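PDB 6ULY: amino acid adenylation domain-containing protein from Bacillus stratosphericus LAMA 585, which probably selects a keto acid and activates it as an acyl adenylate for nonribosomal depsipeptide synthesis. Local coordinates for residues 209-221 and 233-246. Numbering follows the deposited sequence.
With SO4 (sulfate ion), chain D.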
ATOM      1  N   PHE A 209     -17.959  28.761  17.255  1.00 46.84           N
ATOM      2  CA  PHE A 209     -17.053  29.750  16.692  1.00 47.41           C
ATOM      3  C   PHE A 209     -17.836  30.980  16.249  1.00 53.76           C
ATOM      4  O   PHE A 209     -18.998  30.893  15.844  1.00 53.72           O
ATOM      5  CB  PHE A 209     -16.283  29.161  15.510  1.00 41.51           C
ATOM      6  CG  PHE A 209     -15.279  28.104  15.897  1.00 48.29           C
ATOM      7  CD1 PHE A 209     -14.642  28.139  17.127  1.00 46.31           C
ATOM      8  CD2 PHE A 209     -14.972  27.075  15.021  1.00 46.50           C
ATOM      9  CE1 PHE A 209     -13.720  27.170  17.473  1.00 43.09           C
ATOM     10  CE2 PHE A 209     -14.056  26.104  15.363  1.00 36.01           C
ATOM     11  CZ  PHE A 209     -13.429  26.152  16.590  1.00 44.72           C
ATOM     12  N   THR A 210     -17.184  32.139  16.334  1.00 50.36           N
ATOM     13  CA  THR A 210     -17.825  33.411  16.044  1.00 49.85           C
ATOM     14  C   THR A 210     -16.837  34.340  15.355  1.00 47.49           C
ATOM     15  O   THR A 210     -15.631  34.080  15.302  1.00 47.12           O
ATOM     16  CB  THR A 210     -18.350  34.075  17.321  1.00 46.00           C
ATOM     17  OG1 THR A 210     -17.270  34.232  18.248  1.00 50.92           O
ATOM     18  CG2 THR A 210     -19.444  33.233  17.959  1.00 50.46           C
ATOM     19  N   GLN A 211     -17.369  35.449  14.834  1.00 45.76           N
ATOM     20  CA  GLN A 211     -16.543  36.447  14.168  1.00 48.29           C
ATOM     21  C   GLN A 211     -15.577  37.133  15.125  1.00 47.51           C
ATOM     22  O   GLN A 211     -14.637  37.793  14.667  1.00 44.01           O
ATOM     23  CB  GLN A 211     -17.428  37.499  13.494  1.00 52.47           C
ATOM     24  CG  GLN A 211     -16.655  38.542  12.697  1.00 53.25           C
ATOM     25  CD  GLN A 211     -17.559  39.519  11.968  1.00 53.37           C
ATOM     26  OE1 GLN A 211     -17.353  40.731  12.026  1.00 56.69           O
ATOM     27  NE2 GLN A 211     -18.555  38.996  11.264  1.00 50.96           N
ATOM     28  N   GLU A 212     -15.786  36.999  16.433  1.00 48.33           N
ATOM     29  CA  GLU A 212     -14.917  37.621  17.421  1.00 49.30           C
ATOM     30  C   GLU A 212     -13.732  36.749  17.807  1.00 54.21           C
ATOM     31  O   GLU A 212     -12.860  37.211  18.550  1.00 51.49           O
ATOM     32  CB  GLU A 212     -15.718  37.977  18.678  1.00 57.18           C
ATOM     33  CG  GLU A 212     -16.202  39.425  18.693  1.00 70.23           C
ATOM     34  CD  GLU A 212     -16.967  39.796  17.436  1.00 70.07           C
ATOM     35  OE1 GLU A 212     -17.965  39.112  17.125  1.00 67.71           O
ATOM     36  OE2 GLU A 212     -16.562  40.763  16.752  1.00 71.31           O
ATOM     37  N   ASP A 213     -13.676  35.509  17.325  1.00 51.75           N
ATOM     38  CA  ASP A 213     -12.524  34.661  17.591  1.00 55.51           C
ATOM     39  C   ASP A 213     -11.252  35.305  17.048  1.00 44.97           C
ATOM     40  O   ASP A 213     -11.275  36.043  16.059  1.00 45.67           O
ATOM     41  CB  ASP A 213     -12.715  33.277  16.957  1.00 48.91           C
ATOM     42  CG  ASP A 213     -13.859  32.490  17.580  1.00 52.85           C
ATOM     43  OD1 ASP A 213     -14.234  32.787  18.734  1.00 57.24           O
ATOM     44  OD2 ASP A 213     -14.375  31.559  16.916  1.00 53.91           O
ATOM     45  N   VAL A 214     -10.134  35.020  17.708  1.00 46.47           N
ATOM     46  CA  VAL A 214      -8.804  35.339  17.196  1.00 47.61           C
ATOM     47  C   VAL A 214      -8.066  34.017  17.007  1.00 44.39           C
ATOM     48  O   VAL A 214      -7.820  33.294  17.981  1.00 40.28           O
ATOM     49  CB  VAL A 214      -8.033  36.280  18.136  1.00 45.76           C
ATOM     50  CG1 VAL A 214      -6.656  36.581  17.564  1.00 49.34           C
ATOM     51  CG2 VAL A 214      -8.820  37.578  18.361  1.00 41.83           C
ATOM     52  N   SER A 215      -7.728  33.699  15.763  1.00 40.55           N
ATOM     53  CA  SER A 215      -7.207  32.385  15.415  1.00 47.06           C
ATOM     54  C   SER A 215      -5.703  32.433  15.188  1.00 40.41           C
ATOM     55  O   SER A 215      -5.188  33.339  14.526  1.00 43.23           O
ATOM     56  CB  SER A 215      -7.897  31.844  14.161  1.00 41.06           C
ATOM     57  OG  SER A 215      -7.482  30.515  13.900  1.00 46.34           O
ATOM     58  N   LEU A 216      -5.007  31.439  15.735  1.00 41.14           N
ATOM     59  CA  LEU A 216      -3.575  31.258  15.521  1.00 42.71           C
ATOM     60  C   LEU A 216      -3.329  29.848  15.006  1.00 41.12           C
ATOM     61  O   LEU A 216      -3.733  28.871  15.646  1.00 35.60           O
ATOM     62  CB  LEU A 216      -2.789  31.495  16.815  1.00 36.43           C
ATOM     63  CG  LEU A 216      -1.291  31.200  16.734  1.00 39.92           C
ATOM     64  CD1 LEU A 216      -0.599  32.091  15.714  1.00 38.33           C
ATOM     65  CD2 LEU A 216      -0.667  31.355  18.102  1.00 40.46           C
ATOM     66  N   ASP A 217      -2.660  29.741  13.859  1.00 42.72           N
ATOM     67  CA  ASP A 217      -2.351  28.445  13.263  1.00 39.81           C
ATOM     68  C   ASP A 217      -0.964  28.499  12.641  1.00 43.29           C
ATOM     69  O   ASP A 217      -0.702  29.337  11.771  1.00 43.46           O
ATOM     70  CB  ASP A 217      -3.388  28.057  12.202  1.00 39.81           C
ATOM     71  CG  ASP A 217      -3.335  26.581  11.847  1.00 45.00           C
ATOM     72  OD1 ASP A 217      -4.281  26.089  11.192  1.00 43.98           O
ATOM     73  OD2 ASP A 217      -2.362  25.904  12.245  1.00 41.32           O
ATOM     74  N   TRP A 218      -0.083  27.603  13.083  1.00 40.83           N
ATOM     75  CA  TRP A 218       1.201  27.381  12.437  1.00 46.34           C
ATOM     76  C   TRP A 218       1.265  26.059  11.683  1.00 45.61           C
ATOM     77  O   TRP A 218       2.257  25.807  10.986  1.00 42.33           O
ATOM     78  CB  TRP A 218       2.338  27.433  13.471  1.00 41.46           C
ATOM     79  CG  TRP A 218       2.137  26.530  14.650  1.00 40.32           C
ATOM     80  CD1 TRP A 218       1.678  26.884  15.885  1.00 38.75           C
ATOM     81  CD2 TRP A 218       2.396  25.121  14.706  1.00 39.67           C
ATOM     82  NE1 TRP A 218       1.634  25.783  16.707  1.00 40.46           N
ATOM     83  CE2 TRP A 218       2.074  24.689  16.007  1.00 37.50           C
ATOM     84  CE3 TRP A 218       2.869  24.185  13.783  1.00 41.20           C
ATOM     85  CZ2 TRP A 218       2.197  23.363  16.403  1.00 43.38           C
ATOM     86  CZ3 TRP A 218       2.996  22.871  14.178  1.00 36.75           C
ATOM     87  CH2 TRP A 218       2.664  22.470  15.478  1.00 42.01           C
ATOM     88  N   MET A 219       0.244  25.216  11.796  1.00 44.64           N
ATOM     89  CA  MET A 219       0.240  23.959  11.070  1.00 41.43           C
ATOM     90  C   MET A 219       0.138  24.217   9.566  1.00 43.02           C
ATOM     91  O   MET A 219      -0.430  25.225   9.137  1.00 40.09           O
ATOM     92  CB  MET A 219      -0.918  23.084  11.538  1.00 41.09           C
ATOM     93  CG  MET A 219      -0.635  22.356  12.842  1.00 38.73           C
ATOM     94  SD  MET A 219       0.620  21.075  12.642  1.00 44.75           S
ATOM     95  CE  MET A 219      -0.277  19.866  11.659  1.00 38.31           C
ATOM     96  N   PRO A 220       0.682  23.319   8.743  1.00 40.53           N
ATOM     97  CA  PRO A 220       0.665  23.542   7.291  1.00 43.67           C
ATOM     98  C   PRO A 220      -0.747  23.696   6.741  1.00 46.82           C
ATOM     99  O   PRO A 220      -1.666  22.961   7.111  1.00 39.06           O
ATOM    100  CB  PRO A 220       1.336  22.281   6.728  1.00 43.33           C
ATOM    101  CG  PRO A 220       2.099  21.701   7.861  1.00 48.10           C
ATOM    102  CD  PRO A 220       1.328  22.043   9.096  1.00 47.18           C
ATOM    103  N   LEU A 221      -0.901  24.649   5.820  1.00 46.58           N
ATOM    104  CA  LEU A 221      -2.155  24.814   5.095  1.00 47.53           C
ATOM    105  C   LEU A 221      -2.437  23.659   4.145  1.00 45.30           C
ATOM    106  O   LEU A 221      -3.554  23.566   3.626  1.00 44.30           O
ATOM    107  CB  LEU A 221      -2.140  26.124   4.309  1.00 46.97           C
ATOM    108  CG  LEU A 221      -2.272  27.411   5.122  1.00 47.14           C
ATOM    109  CD1 LEU A 221      -2.058  28.619   4.219  1.00 49.22           C
ATOM    110  CD2 LEU A 221      -3.631  27.477   5.812  1.00 41.22           C
ATOM    111  N   VAL A 233     -12.789  27.812   8.155  1.00 38.50           N
ATOM    112  CA  VAL A 233     -13.666  28.140   9.275  1.00 30.07           C
ATOM    113  C   VAL A 233     -13.513  29.608   9.646  1.00 42.77           C
ATOM    114  O   VAL A 233     -14.494  30.290   9.969  1.00 41.53           O
ATOM    115  CB  VAL A 233     -13.367  27.224  10.476  1.00 37.31           C
ATOM    116  CG1 VAL A 233     -13.884  27.850  11.765  1.00 42.68           C
ATOM    117  CG2 VAL A 233     -13.985  25.852  10.266  1.00 42.36           C
ATOM    118  N   ASN A 234     -12.281  30.119   9.601  1.00 40.74           N
ATOM    119  CA  ASN A 234     -12.033  31.499   9.998  1.00 36.55           C
ATOM    120  C   ASN A 234     -12.629  32.477   8.993  1.00 38.12           C
ATOM    121  O   ASN A 234     -13.279  33.454   9.377  1.00 41.66           O
ATOM    122  CB  ASN A 234     -10.529  31.735  10.155  1.00 38.61           C
ATOM    123  CG  ASN A 234      -9.938  30.975  11.323  1.00 39.11           C
ATOM    124  OD1 ASN A 234     -10.597  30.760  12.341  1.00 42.07           O
ATOM    125  ND2 ASN A 234      -8.686  30.558  11.180  1.00 42.87           N
ATOM    126  N   VAL A 235     -12.413  32.236   7.697  1.00 37.85           N
ATOM    127  CA  VAL A 235     -12.993  33.109   6.680  1.00 38.52           C
ATOM    128  C   VAL A 235     -14.516  33.042   6.727  1.00 42.60           C
ATOM    129  O   VAL A 235     -15.201  34.060   6.566  1.00 39.55           O
ATOM    130  CB  VAL A 235     -12.456  32.742   5.282  1.00 35.72           C
ATOM    131  CG1 VAL A 235     -12.927  33.755   4.245  1.00 43.14           C
ATOM    132  CG2 VAL A 235     -10.937  32.674   5.292  1.00 41.43           C
ATOM    133  N   TYR A 236     -15.069  31.846   6.956  1.00 40.82           N
ATOM    134  CA  TYR A 236     -16.521  31.693   7.008  1.00 39.54           C
ATOM    135  C   TYR A 236     -17.121  32.487   8.163  1.00 43.05           C
ATOM    136  O   TYR A 236     -18.168  33.132   8.010  1.00 43.55           O
ATOM    137  CB  TYR A 236     -16.890  30.215   7.141  1.00 42.82           C
ATOM    138  CG  TYR A 236     -18.382  29.972   7.214  1.00 44.80           C
ATOM    139  CD1 TYR A 236     -19.034  29.881   8.439  1.00 41.14           C
ATOM    140  CD2 TYR A 236     -19.140  29.837   6.055  1.00 45.17           C
ATOM    141  CE1 TYR A 236     -20.403  29.660   8.508  1.00 40.84           C
ATOM    142  CE2 TYR A 236     -20.507  29.612   6.114  1.00 45.98           C
ATOM    143  CZ  TYR A 236     -21.132  29.525   7.341  1.00 44.27           C
ATOM    144  OH  TYR A 236     -22.491  29.304   7.398  1.00 46.56           O
ATOM    145  N   THR A 237     -16.498  32.418   9.339  1.00 40.76           N
ATOM    146  CA  THR A 237     -16.908  33.267  10.448  1.00 46.24           C
ATOM    147  C   THR A 237     -16.430  34.703  10.286  1.00 39.23           C
ATOM    148  O   THR A 237     -16.880  35.575  11.034  1.00 48.01           O
ATOM    149  CB  THR A 237     -16.386  32.707  11.775  1.00 41.23           C
ATOM    150  OG1 THR A 237     -14.952  32.745  11.790  1.00 44.94           O
ATOM    151  CG2 THR A 237     -16.868  31.266  11.976  1.00 41.57           C
ATOM    152  N   GLY A 238     -15.546  34.967   9.328  1.00 44.36           N
ATOM    153  CA  GLY A 238     -15.001  36.300   9.155  1.00 39.60           C
ATOM    154  C   GLY A 238     -14.158  36.790  10.311  1.00 47.12           C
ATOM    155  O   GLY A 238     -13.943  38.000  10.437  1.00 48.53           O
ATOM    156  N   CYS A 239     -13.670  35.886  11.160  1.00 43.91           N
ATOM    157  CA  CYS A 239     -12.903  36.264  12.337  1.00 43.61           C
ATOM    158  C   CYS A 239     -11.447  36.537  11.965  1.00 47.41           C
ATOM    159  O   CYS A 239     -11.000  36.291  10.840  1.00 46.57           O
ATOM    160  CB  CYS A 239     -12.986  35.172  13.408  1.00 45.35           C
ATOM    161  SG  CYS A 239     -11.852  33.767  13.187  1.00 42.18           S
ATOM    162  N   GLU A 240     -10.703  37.061  12.936  1.00 46.99           N
ATOM    163  CA  GLU A 240      -9.295  37.371  12.743  1.00 50.59           C
ATOM    164  C   GLU A 240      -8.470  36.098  12.871  1.00 45.94           C
ATOM    165  O   GLU A 240      -8.648  35.331  13.824  1.00 45.82           O
ATOM    166  CB  GLU A 240      -8.836  38.400  13.777  1.00 58.69           C
ATOM    167  CG  GLU A 240      -7.766  39.347  13.275  1.00 65.93           C
ATOM    168  CD  GLU A 240      -8.325  40.396  12.343  1.00 58.69           C
ATOM    169  OE1 GLU A 240      -9.358  41.003  12.691  1.00 63.57           O
ATOM    170  OE2 GLU A 240      -7.737  40.606  11.260  1.00 65.28           O
ATOM    171  N   GLN A 241      -7.565  35.869  11.921  1.00 42.02           N
ATOM    172  CA  GLN A 241      -6.728  34.675  11.942  1.00 51.38           C
ATOM    173  C   GLN A 241      -5.276  35.058  11.695  1.00 47.32           C
ATOM    174  O   GLN A 241      -4.975  35.835  10.783  1.00 40.56           O
ATOM    175  CB  GLN A 241      -7.207  33.634  10.912  1.00 42.54           C
ATOM    176  CG  GLN A 241      -7.176  34.090   9.457  1.00 44.86           C
ATOM    177  CD  GLN A 241      -7.632  32.999   8.491  1.00 41.37           C
ATOM    178  OE1 GLN A 241      -6.932  32.004   8.285  1.00 43.71           O
ATOM    179  NE2 GLN A 241      -8.806  33.183   7.894  1.00 34.67           N
ATOM    180  N   ILE A 242      -4.382  34.505  12.512  1.00 42.99           N
ATOM    181  CA  ILE A 242      -2.948  34.753  12.418  1.00 46.57           C
ATOM    182  C   ILE A 242      -2.274  33.477  11.935  1.00 44.61           C
ATOM    183  O   ILE A 242      -2.475  32.402  12.512  1.00 43.97           O
ATOM    184  CB  ILE A 242      -2.366  35.212  13.767  1.00 44.75           C
ATOM    185  CG1 ILE A 242      -2.896  36.603  14.128  1.00 46.62           C
ATOM    186  CG2 ILE A 242      -0.845  35.224  13.729  1.00 47.00           C
ATOM    187  CD1 ILE A 242      -3.988  36.590  15.171  1.00 47.14           C
ATOM    188  N   ARG A 243      -1.469  33.603  10.887  1.00 43.06           N
ATOM    189  CA  ARG A 243      -0.752  32.486  10.291  1.00 45.44           C
ATOM    190  C   ARG A 243       0.730  32.601  10.618  1.00 50.53           C
ATOM    191  O   ARG A 243       1.328  33.669  10.445  1.00 50.21           O
ATOM    192  CB  ARG A 243      -0.962  32.455   8.775  1.00 49.49           C
ATOM    193  CG  ARG A 243      -2.316  31.892   8.332  1.00 49.40           C
ATOM    194  CD  ARG A 243      -2.469  30.408   8.666  1.00 41.64           C
ATOM    195  NE  ARG A 243      -1.255  29.643   8.395  1.00 49.27           N
ATOM    196  CZ  ARG A 243      -1.143  28.325   8.539  1.00 47.37           C
ATOM    197  NH1 ARG A 243      -2.178  27.598   8.945  1.00 43.81           N
ATOM    198  NH2 ARG A 243       0.014  27.734   8.272  1.00 45.86           N
ATOM    199  N   ALA A 244       1.308  31.507  11.104  1.00 48.43           N
ATOM    200  CA  ALA A 244       2.741  31.394  11.320  1.00 47.53           C
ATOM    201  C   ALA A 244       3.295  30.258  10.470  1.00 47.28           C
ATOM    202  O   ALA A 244       2.566  29.354  10.051  1.00 46.57           O
ATOM    203  CB  ALA A 244       3.067  31.153  12.799  1.00 48.75           C
ATOM    204  N   ARG A 245       4.597  30.318  10.210  1.00 45.68           N
ATOM    205  CA  ARG A 245       5.256  29.268   9.451  1.00 50.66           C
ATOM    206  C   ARG A 245       5.509  28.060  10.340  1.00 52.69           C
ATOM    207  O   ARG A 245       5.932  28.193  11.492  1.00 50.16           O
ATOM    208  CB  ARG A 245       6.570  29.768   8.855  1.00 50.22           C
ATOM    209  CG  ARG A 245       6.389  30.849   7.802  1.00 54.72           C
ATOM    210  CD  ARG A 245       7.407  30.707   6.678  1.00 58.38           C
ATOM    211  NE  ARG A 245       7.295  31.783   5.695  1.00 63.04           N
ATOM    212  CZ  ARG A 245       8.019  31.865   4.582  1.00 61.02           C
ATOM    213  NH1 ARG A 245       8.915  30.930   4.297  1.00 63.26           N
ATOM    214  NH2 ARG A 245       7.846  32.884   3.749  1.00 55.35           N
ATOM    215  N   THR A 246       5.225  26.876   9.796  1.00 44.78           N
ATOM    216  CA  THR A 246       5.442  25.643  10.543  1.00 49.82           C
ATOM    217  C   THR A 246       6.895  25.511  10.975  1.00 48.96           C
ATOM    218  O   THR A 246       7.183  25.111  12.110  1.00 44.11           O
ATOM    219  CB  THR A 246       5.034  24.442   9.692  1.00 51.62           C
ATOM    220  OG1 THR A 246       3.744  24.679   9.114  1.00 44.65           O
ATOM    221  CG2 THR A 246       4.995  23.168  10.536  1.00 49.93           C
TER
HETATM  222  S   SO4 D 702       4.547  34.336   4.958  1.00 65.43           S
HETATM  223  O1  SO4 D 702       5.219  34.367   3.682  1.00 50.45           O
HETATM  224  O2  SO4 D 702       4.577  33.011   5.520  1.00 66.76           O
HETATM  225  O3  SO4 D 702       3.181  34.736   4.776  1.00 71.46           O
HETATM  226  O4  SO4 D 702       5.169  35.235   5.873  1.00 64.23           O
HETATM  227  O   HOH W   1     -11.840  38.365  14.992  1.00 47.64           O
HETATM  228  O   HOH W   2      -5.344  31.196  12.329  1.00 40.44           O
HETATM  229  O   HOH W   3      -4.785  27.648   8.835  1.00 39.21           O
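Arg243 reaches across from its strand to grip the carbonyl of Met219 with both terminal nitrogens. NH2 lies 2.7 Å from Met219 O and NH1 3.0 Å, and the oxygen sits in the guanidinium plane. Bends at chi2 and chi3 (-66° and -42°) fold the chain toward 209-221. There Asp217 O covers the middle of one guanidinium face and Leu221 CG the other, fixing the group's rotation; a planar guanidinium suits the place, since its N-H groups point out along the edge and leave both faces for packing. Its charge is answered by a long salt bridge, Asp217 OD1 to Arg243 NH1 at 3.4 Å, and water 3 joins the same two atoms. Trp269 also donates to Asp217 OD1, while OD2 accepts from Met219 N in an Asx turn that shapes the chain just beyond the strand.

Between strands 214-217 and 240-243 the backbone bonds are those of a parallel pair, among them Asp217 N to Ile242 O (3.0 Å); the ladder runs on to Ala244 N, just beyond the strand, which bonds to Asp217 O. Where the strands begin, water 1 accepts from Glu240 N and donates to Gln211 O and Asp213 O. At the other end the Thr246 hydroxyl donates to Trp218 O (2.6 Å), in the carbonyl plane.

On the face that carries Val214, Leu216 and Ile242, the contacts are apolar: Ile242 CD1 meets Val214 CG1 at 3.6 Å, and CG2 meets Leu216 CD1. Phe209 CD2 touches Val233 CG1 (3.5 Å).

Gly238, with positive phi, ends the helix in a Schellman motif, completing a beta-alpha-beta crossover. The double grip on one carbonyl oxygen and the Asx turn, with the salt bridge as a weaker addition, should hold the loop after strand 214-217 in place; the Met219 side chain there lies about 8 Å from the bound keto acyl adenylate.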